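Local coordinates for protein NDP-rhamnosyltransferase (Saccharopolyspora spinosa, PDB 3UYL) that is a glycosyltransferase of the two-domain GT-B class, related to erythromycin biosynthesis protein CIII, and holds thymidine-5'-diphosphate in this crystal form, at residues I223-M228 / A236-A241; A244-P249 / D267-A272. One frame throughout, in Å; residues are numbered along the deposited sequence.

Contact 1 of 2, residues I223-M228 / A236-A241; sequences ICMGRM and APLLRA. With TYD (thymidine-5'-diphosphate), chain C.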
# COMPACT_ATOMS: atom_id res chain seq x y z
N ILE A 223 -18.29 -14.95 -9.97
CA ILE A 223 -19.10 -14.94 -8.76
C ILE A 223 -18.18 -14.49 -7.66
O ILE A 223 -17.18 -15.09 -7.44
CB ILE A 223 -19.65 -16.39 -8.42
CG1 ILE A 223 -20.57 -16.88 -9.55
CG2 ILE A 223 -20.42 -16.33 -7.13
CD1 ILE A 223 -20.88 -18.39 -9.42
N CYS A 224 -18.51 -13.40 -7.00
CA CYS A 224 -17.76 -12.94 -5.83
C CYS A 224 -18.78 -12.36 -4.84
O CYS A 224 -19.43 -11.38 -5.11
CB CYS A 224 -16.75 -11.85 -6.24
SG CYS A 224 -15.78 -11.29 -4.81
N MET A 225 -18.97 -13.05 -3.74
CA MET A 225 -19.66 -12.51 -2.62
C MET A 225 -18.53 -12.29 -1.63
O MET A 225 -17.62 -13.15 -1.52
CB MET A 225 -20.67 -13.51 -2.10
CG MET A 225 -22.07 -13.13 -2.54
SD MET A 225 -22.37 -14.33 -3.76
CE MET A 225 -23.53 -13.61 -4.90
N GLY A 226 -18.54 -11.20 -0.90
CA GLY A 226 -17.41 -11.06 0.05
C GLY A 226 -17.50 -11.84 1.38
O GLY A 226 -18.55 -12.44 1.72
N ARG A 227 -16.37 -11.85 2.12
CA ARG A 227 -16.29 -12.47 3.45
C ARG A 227 -17.37 -11.93 4.36
O ARG A 227 -18.05 -12.72 5.07
CB ARG A 227 -14.93 -12.21 4.11
CG ARG A 227 -14.70 -12.96 5.44
CD ARG A 227 -13.38 -12.61 6.14
NE ARG A 227 -12.23 -12.91 5.28
CZ ARG A 227 -11.40 -11.99 4.76
NH1 ARG A 227 -11.57 -10.69 5.02
NH2 ARG A 227 -10.38 -12.37 3.98
N MET A 228 -17.49 -10.60 4.39
CA MET A 228 -18.44 -9.98 5.30
C MET A 228 -19.82 -10.55 5.02
O MET A 228 -20.54 -10.94 5.94
CB MET A 228 -18.45 -8.43 5.21
CG MET A 228 -17.35 -7.71 6.00
SD MET A 228 -17.25 -8.09 7.78
CE MET A 228 -18.86 -7.55 8.39
N ALA A 236 -26.01 -19.72 1.32
CA ALA A 236 -27.06 -19.69 0.26
C ALA A 236 -26.74 -18.83 -0.97
O ALA A 236 -26.90 -19.33 -2.08
CB ALA A 236 -28.46 -19.34 0.82
N PRO A 237 -26.31 -17.56 -0.78
CA PRO A 237 -26.19 -16.72 -2.01
C PRO A 237 -25.06 -17.24 -2.92
O PRO A 237 -25.15 -17.11 -4.15
CB PRO A 237 -25.81 -15.33 -1.51
CG PRO A 237 -25.70 -15.42 -0.01
CD PRO A 237 -26.08 -16.81 0.47
N LEU A 238 -24.02 -17.82 -2.32
CA LEU A 238 -22.96 -18.41 -3.11
C LEU A 238 -23.49 -19.61 -3.79
O LEU A 238 -23.33 -19.75 -4.99
CB LEU A 238 -21.78 -18.76 -2.23
CG LEU A 238 -20.48 -19.20 -2.91
CD1 LEU A 238 -20.00 -18.13 -3.86
CD2 LEU A 238 -19.46 -19.58 -1.84
N LEU A 239 -24.09 -20.51 -3.02
CA LEU A 239 -24.51 -21.78 -3.60
C LEU A 239 -25.58 -21.54 -4.65
O LEU A 239 -25.60 -22.21 -5.69
CB LEU A 239 -25.04 -22.72 -2.54
CG LEU A 239 -24.11 -23.14 -1.42
CD1 LEU A 239 -24.92 -24.08 -0.55
CD2 LEU A 239 -22.87 -23.83 -1.98
N ARG A 240 -26.43 -20.54 -4.43
CA ARG A 240 -27.43 -20.19 -5.45
C ARG A 240 -26.75 -19.70 -6.72
O ARG A 240 -27.12 -20.13 -7.82
CB ARG A 240 -28.49 -19.23 -4.92
CG ARG A 240 -29.30 -19.92 -3.83
CD ARG A 240 -30.08 -18.91 -3.01
NE ARG A 240 -30.94 -19.60 -2.06
CZ ARG A 240 -31.55 -19.05 -1.01
NH1 ARG A 240 -31.47 -17.72 -0.72
NH2 ARG A 240 -32.23 -19.88 -0.23
N ALA A 241 -25.75 -18.86 -6.60
CA ALA A 241 -25.13 -18.34 -7.83
C ALA A 241 -24.34 -19.41 -8.55
O ALA A 241 -24.37 -19.44 -9.76
CB ALA A 241 -24.28 -17.13 -7.54
PA TYD C . -17.15 -5.99 -1.19
O1A TYD C . -17.35 -4.51 -1.05
O2A TYD C . -17.53 -6.68 -2.51
O3A TYD C . -18.05 -6.63 0.03
PB TYD C . -17.82 -8.03 0.84
O1B TYD C . -16.40 -8.06 1.38
O2B TYD C . -18.77 -8.21 2.01
O3B TYD C . -18.23 -8.87 -0.38
O5' TYD C . -15.56 -6.23 -0.80
C5' TYD C . -14.74 -7.40 -1.06
C4' TYD C . -13.35 -6.95 -1.56
O4' TYD C . -12.52 -8.12 -1.68
C3' TYD C . -13.43 -6.32 -2.97
O3' TYD C . -12.42 -5.35 -3.23
C2' TYD C . -13.03 -7.43 -3.90
C1' TYD C . -12.08 -8.23 -3.03
N1 TYD C . -11.92 -9.65 -3.29
C2 TYD C . -11.07 -10.07 -4.35
O2 TYD C . -10.54 -9.22 -5.08
N3 TYD C . -10.87 -11.36 -4.61
C4 TYD C . -11.47 -12.28 -3.81
O4 TYD C . -11.28 -13.46 -4.04
C5 TYD C . -12.35 -11.88 -2.68
C5M TYD C . -13.00 -12.91 -1.80
C6 TYD C . -12.54 -10.54 -2.46

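Contact 2 of 2, residues A244-P249 / D267-A272; sequences AATELP and DLPDNA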
# COMPACT_ATOMS: atom_id res chain seq x y z
N ALA A 244 -26.84 -21.61 -10.45
CA ALA A 244 -27.44 -20.90 -11.56
C ALA A 244 -26.41 -20.73 -12.69
O ALA A 244 -26.74 -20.92 -13.86
CB ALA A 244 -27.95 -19.54 -11.11
N ALA A 245 -25.17 -20.39 -12.35
CA ALA A 245 -24.20 -20.08 -13.42
C ALA A 245 -23.71 -21.35 -14.09
O ALA A 245 -23.67 -21.44 -15.31
CB ALA A 245 -23.01 -19.30 -12.88
N THR A 246 -23.28 -22.34 -13.32
CA THR A 246 -22.69 -23.53 -14.00
C THR A 246 -23.63 -24.42 -14.81
O THR A 246 -23.16 -25.15 -15.68
CB THR A 246 -21.97 -24.43 -13.02
OG1 THR A 246 -22.88 -24.70 -11.95
CG2 THR A 246 -20.76 -23.67 -12.52
N GLU A 247 -24.92 -24.39 -14.50
CA GLU A 247 -25.96 -25.05 -15.30
C GLU A 247 -26.15 -24.50 -16.74
O GLU A 247 -26.60 -25.21 -17.63
CB GLU A 247 -27.30 -24.95 -14.58
CG GLU A 247 -28.44 -24.93 -15.57
CD GLU A 247 -29.80 -25.19 -14.95
OE1 GLU A 247 -29.86 -25.76 -13.83
OE2 GLU A 247 -30.79 -24.80 -15.61
N LEU A 248 -25.81 -23.25 -16.98
CA LEU A 248 -26.08 -22.65 -18.24
C LEU A 248 -25.01 -23.10 -19.22
O LEU A 248 -23.83 -23.12 -18.86
CB LEU A 248 -26.12 -21.13 -18.07
CG LEU A 248 -26.96 -20.33 -19.03
CD1 LEU A 248 -28.46 -20.60 -18.91
CD2 LEU A 248 -26.64 -18.85 -18.83
N PRO A 249 -25.42 -23.46 -20.46
CA PRO A 249 -24.44 -24.08 -21.30
C PRO A 249 -23.59 -22.93 -21.85
O PRO A 249 -24.15 -21.84 -22.07
CB PRO A 249 -25.30 -24.68 -22.42
CG PRO A 249 -26.33 -23.60 -22.68
CD PRO A 249 -26.62 -23.07 -21.26
N ASP A 267 -18.10 -30.87 -4.87
CA ASP A 267 -18.35 -31.38 -6.24
C ASP A 267 -18.42 -30.30 -7.33
O ASP A 267 -19.34 -30.28 -8.13
CB ASP A 267 -19.59 -32.26 -6.31
CG ASP A 267 -19.57 -33.35 -5.28
OD1 ASP A 267 -18.49 -33.85 -4.87
OD2 ASP A 267 -20.68 -33.73 -4.89
N LEU A 268 -17.44 -29.43 -7.35
CA LEU A 268 -17.35 -28.35 -8.33
C LEU A 268 -17.37 -28.90 -9.77
O LEU A 268 -16.63 -29.84 -10.10
CB LEU A 268 -16.08 -27.56 -8.06
CG LEU A 268 -16.25 -26.05 -8.25
CD1 LEU A 268 -17.31 -25.45 -7.33
CD2 LEU A 268 -14.89 -25.40 -8.07
N PRO A 269 -18.27 -28.36 -10.62
CA PRO A 269 -18.32 -28.92 -11.99
C PRO A 269 -17.10 -28.52 -12.75
O PRO A 269 -16.35 -27.67 -12.29
CB PRO A 269 -19.53 -28.24 -12.64
CG PRO A 269 -19.81 -27.06 -11.77
CD PRO A 269 -19.40 -27.44 -10.36
N ASP A 270 -16.93 -29.13 -13.92
CA ASP A 270 -15.84 -28.87 -14.84
C ASP A 270 -15.72 -27.45 -15.34
O ASP A 270 -14.62 -27.04 -15.67
CB ASP A 270 -16.01 -29.79 -16.05
CG ASP A 270 -16.41 -31.19 -15.62
OD1 ASP A 270 -15.52 -32.06 -15.67
OD2 ASP A 270 -17.58 -31.39 -15.17
N ASN A 271 -16.85 -26.73 -15.42
CA ASN A 271 -16.94 -25.36 -15.99
C ASN A 271 -16.94 -24.31 -14.85
O ASN A 271 -17.51 -23.21 -15.00
CB ASN A 271 -18.19 -25.16 -16.88
CG ASN A 271 -19.53 -25.41 -16.15
OD1 ASN A 271 -19.62 -26.34 -15.34
ND2 ASN A 271 -20.58 -24.59 -16.42
N ALA A 272 -16.32 -24.69 -13.73
CA ALA A 272 -16.16 -23.86 -12.54
C ALA A 272 -14.68 -23.76 -12.24
O ALA A 272 -13.95 -24.74 -12.36
CB ALA A 272 -16.88 -24.48 -11.36

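Contact 1 of 2, residues I223-M228 / A236-A241
The CA atoms of Met225 and Leu238 lie 6.8 Å apart and those of Ile223 and Ala241 7.0 Å apart, so 223-228 and 236-241 run in opposite senses. Ile223 and Cys224 lie on strand 219-224, which packs against helix 236-247 as part of the parallel beta-alpha-beta unit that continues into strand 251-257. Ile223 reaches the helix with both branches. Its CG2, anti to the backbone N, sits 3.8 Å from Leu238 CD1 and also touches the methyl of Ala241. Its CD1 lies 3.7 Å from Ala241 O. Met225 bends at chi2 (107°) and lays its sulfur and methyl alongside the first helical turn. Its SD is 4.2 Å from Pro237 CB, and its CE is 3.9 Å from Pro237 O. Leu230 of helix 227-233 packs on Pro237 and Leu238.

The other side of 223-228 faces thymidine-5'-diphosphate. Cys224 points away from the helix, and its SG is 4.1 Å from C5 and C6 of the thymine ring. Gly226 is the N-cap of helix 227-233.

Carbons of Ile223 and Met225 thus lie against two helix carbonyl oxygens, and Pro237 O is hydrogen-bonded to Ala241 N. Van der Waals packing holds the contact, without a hydrogen bond.

Contact 2 of 2, residues A244-P249 / D267-A272
Thr246 and Asn271 meet with similar first torsions. Thr246 has chi1 of 52° and Asn271 has chi1 of 59°. In Asn271 this sets CG between the backbone N and the carbonyl carbon, and the amide reaches back to the helix. In Thr246 it places CG2 beside the backbone N, where it faces Pro269.

The contact belongs to the parallel alpha/beta fold of the domain. It joins the last turn of helix 236-247 to a type I beta turn, Pro269 to Ala272, that leads into edge strand 272-276.

One side-chain hydrogen bond crosses the contact. Asn271 ND2 donates to Thr246 O over 2.7 Å, with an N-H...O angle of 161°. The donor lies in the carbonyl plane, on a lone pair. The oxygen also lies close to the amide plane of Asn271, so the bond is well aligned for both groups. The C-terminal end of the helix adds negative potential at Thr246 O, which may make it a better acceptor. ND2 also donates to Val251 O. Asn271 thus ties the helix end and the next strand to the turn. Its backbone is hydrogen-bonded to Ala253.

The hydroxyl of Thr246 is turned to its own helix and bonds to Val242 O. Its CB and CG2 make the apolar contact. Ala272 CB is 4.1 Å from Thr246 CG2. The side chains of Thr246 and Pro269 cross at about a right angle, and Pro269 CG comes to 3.6 Å from both CB and CG2 of Thr246.

Contact 1 and contact 2 use successive parts of helix 236-247, and their centres are 15 Å apart. They touch directly where Ile223 CD1 packs 4.2 Å from Ala245 CB. Ile255 of strand 251-257 joins them a second time. It meets Ile223 and Leu238 of contact 1, and Leu268 and Ala272 of contact 2. Phe346 of helix 343-354 covers Ala241 and Ala244 across the same boundary. The two differ in their relation to the ligand. Contact 1 is buried and borders thymidine-5'-diphosphate (TYD) through 223-228. Contact 2 lies at the surface, where Ala272 CB is 14.4 Å from TYD O4.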